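Local coordinates for hypothetical protein Rv2632c/MT2708 (Mycobacterium tuberculosis, PDB 2FGG) that is of unknown function but belongs to the Rv2632c-like family and is related to Rv1738 of the same organism, at residues A[9-14]-A[30-35]; A[35-40]-A[70-75]; A[41-46]-A[61-66]. All coordinates share one frame; numbering follows the deposited sequence.

Contact 1: A[9-14]-A[30-35]; sequences KTCQID and LSWAGR
Leu30 meets both Cys11 and Ile13 through one methyl. Its CD1 lies 4.1 Å from Cys11 CB and 4.1 Å from Ile13 CG1, so a single branch bridges two alternate residues of the N-terminal segment. Leu30 CB also reaches Ile13 CG1, and the two side chains pass each other at a slant. With the leucine CG trans to the backbone N (chi1 170°) and chi2 near 64°, CD1 faces the 9-14 segment. Cys11 has a second apolar partner. Its SG approaches the six-membered ring of Trp32 obliquely, with CZ3 the closest ring atom at 4.2 Å. This is a sulfur-aromatic contact, with SG 5.4 Å from the ring centroid.

The backbones themselves are joined through water. Water 1 donates to Gln12 O at a short 2.5 Å and accepts from Ser31 N at 3.0 Å. It bridges the two backbones next to the direct pairing of Asp14 with Arg29.

Behind Trp32, the chain reverses in a type I' beta turn from Trp32 to Arg35. Trp32 N donates to Arg35 O and Arg35 N to Trp32 O, which closes a two-residue beta hairpin with Ala33 and Gly34 at its tip. Ser31 OG is hydrogen-bonded to Gln36 OE1 on the returning strand.

The 9-14 segment leads into strand 14-19, an outer strand of the three-stranded antiparallel sheet, while Leu30 and Trp32 belong to the central strand 24-32. Leu30 also packs on Leu68 and Leu72 of helix 54-83, and Trp32 on Leu75.

Contact 2: A[35-40]-A[70-75]; sequences RQMVGV and NQLFAL
Selenomethionine Met37 and Gln71 both hold CG beside the backbone N, trans to the carbonyl carbon (chi1 -59° for Met37). The Met37 chain then bends at its last torsion, which lays CE alongside Gln71 CB at 3.6 Å. The two side chains run past each other in opposite directions. Met37 SE also touches Leu72 CD2 at 3.9 Å and lies 4.3 Å from Leu75 CD2.

Gln71 stays extended beyond CG and carries its amide to the strand backbone. NE2 donates to Val38 O at 3.1 Å in a nearly straight bond (171°). The acceptor lies in the amide plane, but the donor stands above the carbonyl plane of Val38. On the other amide atom, water 2 donates to Gln71 OE1 and accepts from Val38 N. The amide therefore engages both backbone polar atoms of Val38, one directly and one through water. NE2 has a second acceptor in Asp67 OD1, which should steady the amide's rotation; Asp67 OD2 takes Val40 N.

These contacts lay the long helix 54-83 across one face of the antiparallel sheet, against its outer strand 35-43. The two segment axes come within 9.7 Å, and their N-to-C directions make 135°.

Toward the hairpin end, Leu75 meets the guanidinium of Arg35. Leu75 CD1 comes to 3.4 Å from Arg35 NH1, while CD2 sits over the centre of one face.

Contact 3: A[41-46]-A[61-66]; sequences GLARLD and IARALS
Gly41 and Ala64 form the tight, buried part of this contact. Their CA atoms are 3.9 Å apart, and Gly41 CA comes to 3.5 Å from Ala64 N. Gly41 has no side chain, and its CA lies directly against the helix backbone. Ala64 contributes its small CB, 3.6 Å from Gly41 N. Arg63 CB closes in beside it on Gly41 CA.

Strand 41-43 and helix 61-66 run roughly antiparallel, with segment axes only 6.0 Å apart. The chain has a beta-beta-beta-alpha order, with helix 54-83 packed on one face of an antiparallel sheet and resting here on its outer strand. Ala64 also reaches Ala26 on the central strand, which bonds through its backbone to Gly41. Ala43, Arg44 and Leu45 pack on Leu59 of the same helix.

The other side of the contact is polar and more exposed, and arginines make it up. Here Arg63 reaches along the chain with its side chain extended from CG to NE. NH1 donates to Leu42 O at 2.8 Å, although the bond is bent (141°). The carbonyl oxygen is tilted from the guanidinium plane. Ala43 CA lies at the edge of the same guanidinium. The CB of Leu42 points away from the helix.

Arg44 is exposed, and the peptide bond before it is modelled as cis. Its side chain is built across that of Arg63. Its CD is placed 3.0 Å from Arg63 NH1, too short for a carbon-nitrogen contact, so the position of the Arg44 side chain is doubtful.

How the contacts relate
From the N terminus, contact 1 closes the first loop, which holds strand 14-19 and most of strand 24-32. It brings the segment before the first strand back to the central strand. Contact 2 opens where contact 1 ends, and the two share Arg35. It closes a longer loop from strand 35-43 to helix 54-83. Contact 3 is nested inside that loop and joins the same strand and helix nearer the connection between them. Contacts 1 and 2 meet where Leu30 O approaches Met37 N; contacts 2 and 3 meet at Gly39 and Ala64. Contacts 1 and 3 do not touch, their centres being about 21 Å apart.

Contact 1: A[9-14]-A[30-35]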
loop_
_atom_site.group_PDB
_atom_site.type_symbol
_atom_site.label_atom_id
_atom_site.label_comp_id
_atom_site.label_asym_id
_atom_site.label_seq_id
_atom_site.Cartn_x
_atom_site.Cartn_y
_atom_site.Cartn_z
ATOM N N LYS A 9 -19.024 -3.988 3.696
ATOM C CA LYS A 9 -18.335 -4.866 2.748
ATOM C C LYS A 9 -16.900 -5.193 3.173
ATOM O O LYS A 9 -16.368 -4.588 4.097
ATOM C CB LYS A 9 -18.370 -4.286 1.330
ATOM C CG LYS A 9 -18.162 -2.787 1.247
ATOM C CD LYS A 9 -18.458 -2.301 -0.151
ATOM C CE LYS A 9 -19.211 -1.002 -0.109
ATOM N NZ LYS A 9 -19.949 -0.788 -1.373
ATOM N N THR A 10 -16.289 -6.146 2.472
ATOM C CA THR A 10 -15.041 -6.774 2.890
ATOM C C THR A 10 -14.021 -6.866 1.757
ATOM O O THR A 10 -14.289 -7.435 0.705
ATOM C CB THR A 10 -15.321 -8.184 3.481
ATOM O OG1 THR A 10 -15.895 -8.046 4.785
ATOM C CG2 THR A 10 -14.051 -9.026 3.585
ATOM N N CYS A 11 -12.849 -6.289 1.988
ATOM C CA CYS A 11 -11.722 -6.406 1.070
ATOM C C CYS A 11 -10.647 -7.245 1.705
ATOM O O CYS A 11 -10.668 -7.509 2.904
ATOM C CB CYS A 11 -11.100 -5.043 0.764
ATOM S SG CYS A 11 -12.217 -3.862 0.084
ATOM N N GLN A 12 -9.700 -7.651 0.878
ATOM C CA GLN A 12 -8.426 -8.118 1.356
ATOM C C GLN A 12 -7.338 -7.429 0.575
ATOM O O GLN A 12 -7.443 -7.260 -0.641
ATOM C CB GLN A 12 -8.312 -9.624 1.212
ATOM C CG GLN A 12 -8.986 -10.346 2.342
ATOM C CD GLN A 12 -8.580 -11.776 2.409
ATOM O OE1 GLN A 12 -8.719 -12.517 1.433
ATOM N NE2 GLN A 12 -8.061 -12.189 3.562
ATOM N N ILE A 13 -6.309 -7.004 1.292
ATOM C CA ILE A 13 -5.120 -6.470 0.678
ATOM C C ILE A 13 -4.085 -7.582 0.766
ATOM O O ILE A 13 -3.809 -8.091 1.850
ATOM C CB ILE A 13 -4.658 -5.183 1.389
ATOM C CG1 ILE A 13 -5.687 -4.073 1.169
ATOM C CG2 ILE A 13 -3.301 -4.725 0.878
ATOM C CD1 ILE A 13 -5.644 -3.007 2.209
ATOM N N ASP A 14 -3.549 -7.973 -0.387
ATOM C CA ASP A 14 -2.580 -9.057 -0.487
ATOM C C ASP A 14 -1.161 -8.496 -0.430
ATOM O O ASP A 14 -0.721 -7.833 -1.368
ATOM C CB ASP A 14 -2.788 -9.821 -1.799
ATOM C CG ASP A 14 -4.126 -10.568 -1.853
ATOM O OD1 ASP A 14 -4.510 -11.221 -0.860
ATOM O OD2 ASP A 14 -4.789 -10.523 -2.910
ATOM N N LEU A 30 -4.408 -4.041 -3.815
ATOM C CA LEU A 30 -5.838 -3.905 -3.567
ATOM C C LEU A 30 -6.592 -3.812 -4.899
ATOM O O LEU A 30 -6.210 -3.042 -5.784
ATOM C CB LEU A 30 -6.109 -2.665 -2.700
ATOM C CG LEU A 30 -7.547 -2.165 -2.498
ATOM C CD1 LEU A 30 -8.420 -3.182 -1.763
ATOM C CD2 LEU A 30 -7.543 -0.842 -1.764
ATOM N N SER A 31 -7.644 -4.613 -5.048
ATOM C CA SER A 31 -8.556 -4.477 -6.176
ATOM C C SER A 31 -9.629 -3.478 -5.801
ATOM O O SER A 31 -10.394 -3.708 -4.865
ATOM C CB SER A 31 -9.192 -5.817 -6.531
ATOM O OG SER A 31 -8.293 -6.628 -7.262
ATOM N N TRP A 32 -9.676 -2.362 -6.523
ATOM C CA TRP A 32 -10.588 -1.267 -6.174
ATOM C C TRP A 32 -11.106 -0.490 -7.381
ATOM O O TRP A 32 -10.332 -0.072 -8.242
ATOM C CB TRP A 32 -9.940 -0.308 -5.164
ATOM C CG TRP A 32 -10.902 0.704 -4.635
ATOM C CD1 TRP A 32 -10.988 2.017 -4.990
ATOM C CD2 TRP A 32 -11.939 0.476 -3.676
ATOM N NE1 TRP A 32 -12.009 2.626 -4.304
ATOM C CE2 TRP A 32 -12.612 1.702 -3.492
ATOM C CE3 TRP A 32 -12.367 -0.647 -2.954
ATOM C CZ2 TRP A 32 -13.692 1.841 -2.610
ATOM C CZ3 TRP A 32 -13.445 -0.511 -2.082
ATOM C CH2 TRP A 32 -14.091 0.726 -1.917
ATOM N N ALA A 33 -12.425 -0.299 -7.419
ATOM C CA ALA A 33 -13.101 0.422 -8.490
ATOM C C ALA A 33 -12.644 -0.075 -9.856
ATOM O O ALA A 33 -12.375 0.717 -10.759
ATOM C CB ALA A 33 -12.878 1.926 -8.348
ATOM N N GLY A 34 -12.544 -1.393 -9.995
ATOM C CA GLY A 34 -12.136 -2.005 -11.257
ATOM C C GLY A 34 -10.680 -1.806 -11.656
ATOM O O GLY A 34 -10.324 -1.969 -12.828
ATOM N N ARG A 35 -9.837 -1.460 -10.689
ATOM C CA ARG A 35 -8.408 -1.342 -10.945
ATOM C C ARG A 35 -7.570 -2.083 -9.898
ATOM O O ARG A 35 -7.985 -2.256 -8.752
ATOM C CB ARG A 35 -7.992 0.133 -11.088
ATOM C CG ARG A 35 -7.912 0.914 -9.786
ATOM C CD ARG A 35 -7.953 2.425 -10.003
ATOM N NE ARG A 35 -9.325 2.894 -10.192
ATOM C CZ ARG A 35 -9.664 4.148 -10.480
ATOM N NH1 ARG A 35 -8.723 5.081 -10.608
ATOM N NH2 ARG A 35 -10.948 4.468 -10.641
HETATM O O HOH W 1 -7.909 -6.800 -3.037
#

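Contact 2: A[35-40]-A[70-75]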
loop_
_atom_site.group_PDB
_atom_site.type_symbol
_atom_site.label_atom_id
_atom_site.label_comp_id
_atom_site.label_asym_id
_atom_site.label_seq_id
_atom_site.Cartn_x
_atom_site.Cartn_y
_atom_site.Cartn_z
ATOM N N ARG A 35 -9.837 -1.460 -10.689
ATOM C CA ARG A 35 -8.408 -1.342 -10.945
ATOM C C ARG A 35 -7.570 -2.083 -9.898
ATOM O O ARG A 35 -7.985 -2.256 -8.752
ATOM C CB ARG A 35 -7.992 0.133 -11.088
ATOM C CG ARG A 35 -7.912 0.914 -9.786
ATOM C CD ARG A 35 -7.953 2.425 -10.003
ATOM N NE ARG A 35 -9.325 2.894 -10.192
ATOM C CZ ARG A 35 -9.664 4.148 -10.480
ATOM N NH1 ARG A 35 -8.723 5.081 -10.608
ATOM N NH2 ARG A 35 -10.948 4.468 -10.641
ATOM N N GLN A 36 -6.404 -2.548 -10.330
ATOM C CA GLN A 36 -5.444 -3.196 -9.455
ATOM C C GLN A 36 -4.550 -2.113 -8.917
ATOM O O GLN A 36 -3.806 -1.489 -9.662
ATOM C CB GLN A 36 -4.593 -4.212 -10.224
ATOM C CG GLN A 36 -5.383 -5.273 -10.966
ATOM C CD GLN A 36 -6.243 -6.115 -10.040
ATOM O OE1 GLN A 36 -5.828 -6.469 -8.935
ATOM N NE2 GLN A 36 -7.450 -6.440 -10.489
HETATM N N MSE A 37 -4.631 -1.872 -7.623
HETATM C CA MSE A 37 -3.788 -0.863 -7.018
HETATM C C MSE A 37 -2.686 -1.534 -6.218
HETATM O O MSE A 37 -2.943 -2.457 -5.455
HETATM C CB MSE A 37 -4.624 0.065 -6.151
HETATM C CG MSE A 37 -5.713 0.759 -6.932
HETATM SE SE MSE A 37 -6.779 1.919 -5.815
HETATM C CE MSE A 37 -5.529 3.331 -5.506
ATOM N N VAL A 38 -1.454 -1.085 -6.425
ATOM C CA VAL A 38 -0.308 -1.664 -5.734
ATOM C C VAL A 38 0.503 -0.576 -5.066
ATOM O O VAL A 38 0.965 0.357 -5.713
ATOM C CB VAL A 38 0.608 -2.477 -6.682
ATOM C CG1 VAL A 38 1.657 -3.241 -5.886
ATOM C CG2 VAL A 38 -0.207 -3.438 -7.519
ATOM N N GLY A 39 0.658 -0.705 -3.759
ATOM C CA GLY A 39 1.570 0.131 -2.998
ATOM C C GLY A 39 2.897 -0.586 -2.895
ATOM O O GLY A 39 2.936 -1.784 -2.620
ATOM N N VAL A 40 3.986 0.136 -3.140
ATOM C CA VAL A 40 5.313 -0.463 -3.111
ATOM C C VAL A 40 6.158 0.220 -2.046
ATOM O O VAL A 40 6.213 1.444 -1.988
ATOM C CB VAL A 40 6.000 -0.398 -4.495
ATOM C CG1 VAL A 40 7.206 -1.327 -4.538
ATOM C CG2 VAL A 40 5.025 -0.782 -5.599
ATOM N N ASN A 70 -1.794 6.806 -0.061
ATOM C CA ASN A 70 -1.628 8.017 -0.861
ATOM C C ASN A 70 -2.306 7.917 -2.218
ATOM O O ASN A 70 -2.861 8.890 -2.717
ATOM C CB ASN A 70 -0.155 8.359 -1.055
ATOM C CG ASN A 70 0.541 8.744 0.242
ATOM O OD1 ASN A 70 -0.074 9.268 1.186
ATOM N ND2 ASN A 70 1.842 8.479 0.300
ATOM N N GLN A 71 -2.257 6.738 -2.819
ATOM C CA GLN A 71 -2.959 6.507 -4.069
ATOM C C GLN A 71 -4.468 6.592 -3.855
ATOM O O GLN A 71 -5.188 7.111 -4.705
ATOM C CB GLN A 71 -2.581 5.152 -4.648
ATOM C CG GLN A 71 -1.196 5.111 -5.249
ATOM C CD GLN A 71 -0.799 3.715 -5.602
ATOM O OE1 GLN A 71 -1.500 3.031 -6.333
ATOM N NE2 GLN A 71 0.328 3.277 -5.086
ATOM N N LEU A 72 -4.937 6.100 -2.713
ATOM C CA LEU A 72 -6.350 6.144 -2.390
ATOM C C LEU A 72 -6.825 7.561 -2.043
ATOM O O LEU A 72 -7.991 7.906 -2.286
ATOM C CB LEU A 72 -6.670 5.158 -1.268
ATOM C CG LEU A 72 -6.737 3.685 -1.673
ATOM C CD1 LEU A 72 -6.649 2.795 -0.459
ATOM C CD2 LEU A 72 -8.012 3.406 -2.461
ATOM N N PHE A 73 -5.922 8.373 -1.487
ATOM C CA PHE A 73 -6.203 9.784 -1.230
ATOM C C PHE A 73 -6.287 10.551 -2.548
ATOM O O PHE A 73 -7.153 11.400 -2.731
ATOM C CB PHE A 73 -5.148 10.417 -0.316
ATOM C CG PHE A 73 -5.287 10.048 1.146
ATOM C CD1 PHE A 73 -6.473 10.269 1.831
ATOM C CD2 PHE A 73 -4.207 9.513 1.845
ATOM C CE1 PHE A 73 -6.592 9.929 3.183
ATOM C CE2 PHE A 73 -4.314 9.182 3.186
ATOM C CZ PHE A 73 -5.509 9.385 3.855
ATOM N N ALA A 74 -5.396 10.235 -3.471
ATOM C CA ALA A 74 -5.441 10.832 -4.802
ATOM C C ALA A 74 -6.721 10.448 -5.547
ATOM O O ALA A 74 -7.268 11.244 -6.304
ATOM C CB ALA A 74 -4.221 10.435 -5.599
ATOM N N LEU A 75 -7.205 9.234 -5.320
ATOM C CA LEU A 75 -8.419 8.764 -5.978
ATOM C C LEU A 75 -9.651 9.445 -5.395
ATOM O O LEU A 75 -10.583 9.797 -6.122
ATOM C CB LEU A 75 -8.535 7.247 -5.870
ATOM C CG LEU A 75 -9.715 6.573 -6.579
ATOM C CD1 LEU A 75 -9.856 7.035 -8.030
ATOM C CD2 LEU A 75 -9.561 5.075 -6.512
HETATM O O HOH W 2 -1.018 1.149 -8.387
#

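Contact 3: A[41-46]-A[61-66]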
loop_
_atom_site.group_PDB
_atom_site.type_symbol
_atom_site.label_atom_id
_atom_site.label_comp_id
_atom_site.label_asym_id
_atom_site.label_seq_id
_atom_site.Cartn_x
_atom_site.Cartn_y
_atom_site.Cartn_z
ATOM N N GLY A 41 6.792 -0.589 -1.199
ATOM C CA GLY A 41 7.666 -0.102 -0.138
ATOM C C GLY A 41 9.017 -0.799 -0.100
ATOM O O GLY A 41 9.108 -1.992 -0.364
ATOM N N LEU A 42 10.064 -0.049 0.241
ATOM C CA LEU A 42 11.433 -0.556 0.233
ATOM C C LEU A 42 12.222 -0.123 1.455
ATOM O O LEU A 42 12.195 1.043 1.827
ATOM C CB LEU A 42 12.161 -0.055 -1.010
ATOM C CG LEU A 42 11.892 -0.800 -2.311
ATOM C CD1 LEU A 42 11.663 0.181 -3.446
ATOM C CD2 LEU A 42 13.047 -1.745 -2.620
ATOM N N ALA A 43 12.913 -1.081 2.063
ATOM C CA ALA A 43 13.925 -0.847 3.088
ATOM C C ALA A 43 15.118 -1.648 2.583
ATOM O O ALA A 43 14.884 -2.748 2.107
ATOM C CB ALA A 43 13.437 -1.396 4.401
ATOM N N ARG A 44 16.387 -1.212 2.651
ATOM C CA ARG A 44 17.055 -0.188 3.488
ATOM C C ARG A 44 18.093 -0.975 4.287
ATOM O O ARG A 44 18.905 -1.682 3.691
ATOM C CB ARG A 44 16.132 0.651 4.394
ATOM C CG ARG A 44 15.906 2.101 3.923
ATOM C CD ARG A 44 15.365 3.001 5.036
ATOM N NE ARG A 44 16.396 3.826 5.673
ATOM C CZ ARG A 44 16.914 3.614 6.886
ATOM N NH1 ARG A 44 16.507 2.586 7.631
ATOM N NH2 ARG A 44 17.849 4.435 7.362
ATOM N N LEU A 45 18.058 -0.840 5.616
ATOM C CA LEU A 45 18.768 -1.698 6.595
ATOM C C LEU A 45 19.874 -2.661 6.091
ATOM O O LEU A 45 19.552 -3.683 5.478
ATOM C CB LEU A 45 17.742 -2.505 7.424
ATOM C CG LEU A 45 16.777 -1.881 8.453
ATOM C CD1 LEU A 45 17.499 -1.269 9.648
ATOM C CD2 LEU A 45 15.833 -0.859 7.843
ATOM N N ASP A 46 21.163 -2.379 6.340
ATOM C CA ASP A 46 21.706 -1.124 6.912
ATOM C C ASP A 46 23.241 -1.058 7.194
ATOM O O ASP A 46 23.658 -0.249 8.031
ATOM C CB ASP A 46 20.916 -0.646 8.157
ATOM C CG ASP A 46 21.121 -1.536 9.392
ATOM O OD1 ASP A 46 21.995 -2.438 9.388
ATOM O OD2 ASP A 46 20.393 -1.311 10.387
ATOM N N ILE A 61 6.576 -2.961 4.673
ATOM C CA ILE A 61 5.119 -3.012 4.673
ATOM C C ILE A 61 4.545 -1.633 4.977
ATOM O O ILE A 61 3.623 -1.181 4.310
ATOM C CB ILE A 61 4.571 -4.037 5.689
ATOM C CG1 ILE A 61 5.015 -5.453 5.325
ATOM C CG2 ILE A 61 3.061 -3.998 5.720
ATOM C CD1 ILE A 61 4.707 -6.471 6.405
ATOM N N ALA A 62 5.100 -0.958 5.977
ATOM C CA ALA A 62 4.660 0.380 6.330
ATOM C C ALA A 62 4.746 1.329 5.131
ATOM O O ALA A 62 3.819 2.077 4.862
ATOM C CB ALA A 62 5.460 0.907 7.517
ATOM N N ARG A 63 5.855 1.294 4.408
ATOM C CA ARG A 63 6.031 2.151 3.228
ATOM C C ARG A 63 5.103 1.752 2.074
ATOM O O ARG A 63 4.596 2.613 1.356
ATOM C CB ARG A 63 7.487 2.158 2.790
ATOM C CG ARG A 63 8.401 2.657 3.875
ATOM C CD ARG A 63 9.844 2.644 3.481
ATOM N NE ARG A 63 10.570 3.619 4.285
ATOM C CZ ARG A 63 11.852 3.535 4.603
ATOM N NH1 ARG A 63 12.572 2.507 4.191
ATOM N NH2 ARG A 63 12.410 4.477 5.349
ATOM N N ALA A 64 4.871 0.452 1.917
ATOM C CA ALA A 64 3.922 -0.040 0.937
ATOM C C ALA A 64 2.508 0.453 1.227
ATOM O O ALA A 64 1.808 0.870 0.325
ATOM C CB ALA A 64 3.963 -1.544 0.867
ATOM N N LEU A 65 2.085 0.408 2.483
ATOM C CA LEU A 65 0.725 0.814 2.850
ATOM C C LEU A 65 0.511 2.326 2.741
ATOM O O LEU A 65 -0.572 2.763 2.374
ATOM C CB LEU A 65 0.374 0.318 4.258
ATOM C CG LEU A 65 0.299 -1.197 4.481
ATOM C CD1 LEU A 65 -0.005 -1.482 5.936
ATOM C CD2 LEU A 65 -0.716 -1.894 3.571
ATOM N N SER A 66 1.545 3.102 3.073
ATOM C CA SER A 66 1.569 4.549 2.869
ATOM C C SER A 66 1.369 4.885 1.418
ATOM O O SER A 66 0.624 5.799 1.088
ATOM C CB SER A 66 2.918 5.150 3.275
ATOM O OG SER A 66 3.248 4.809 4.597
#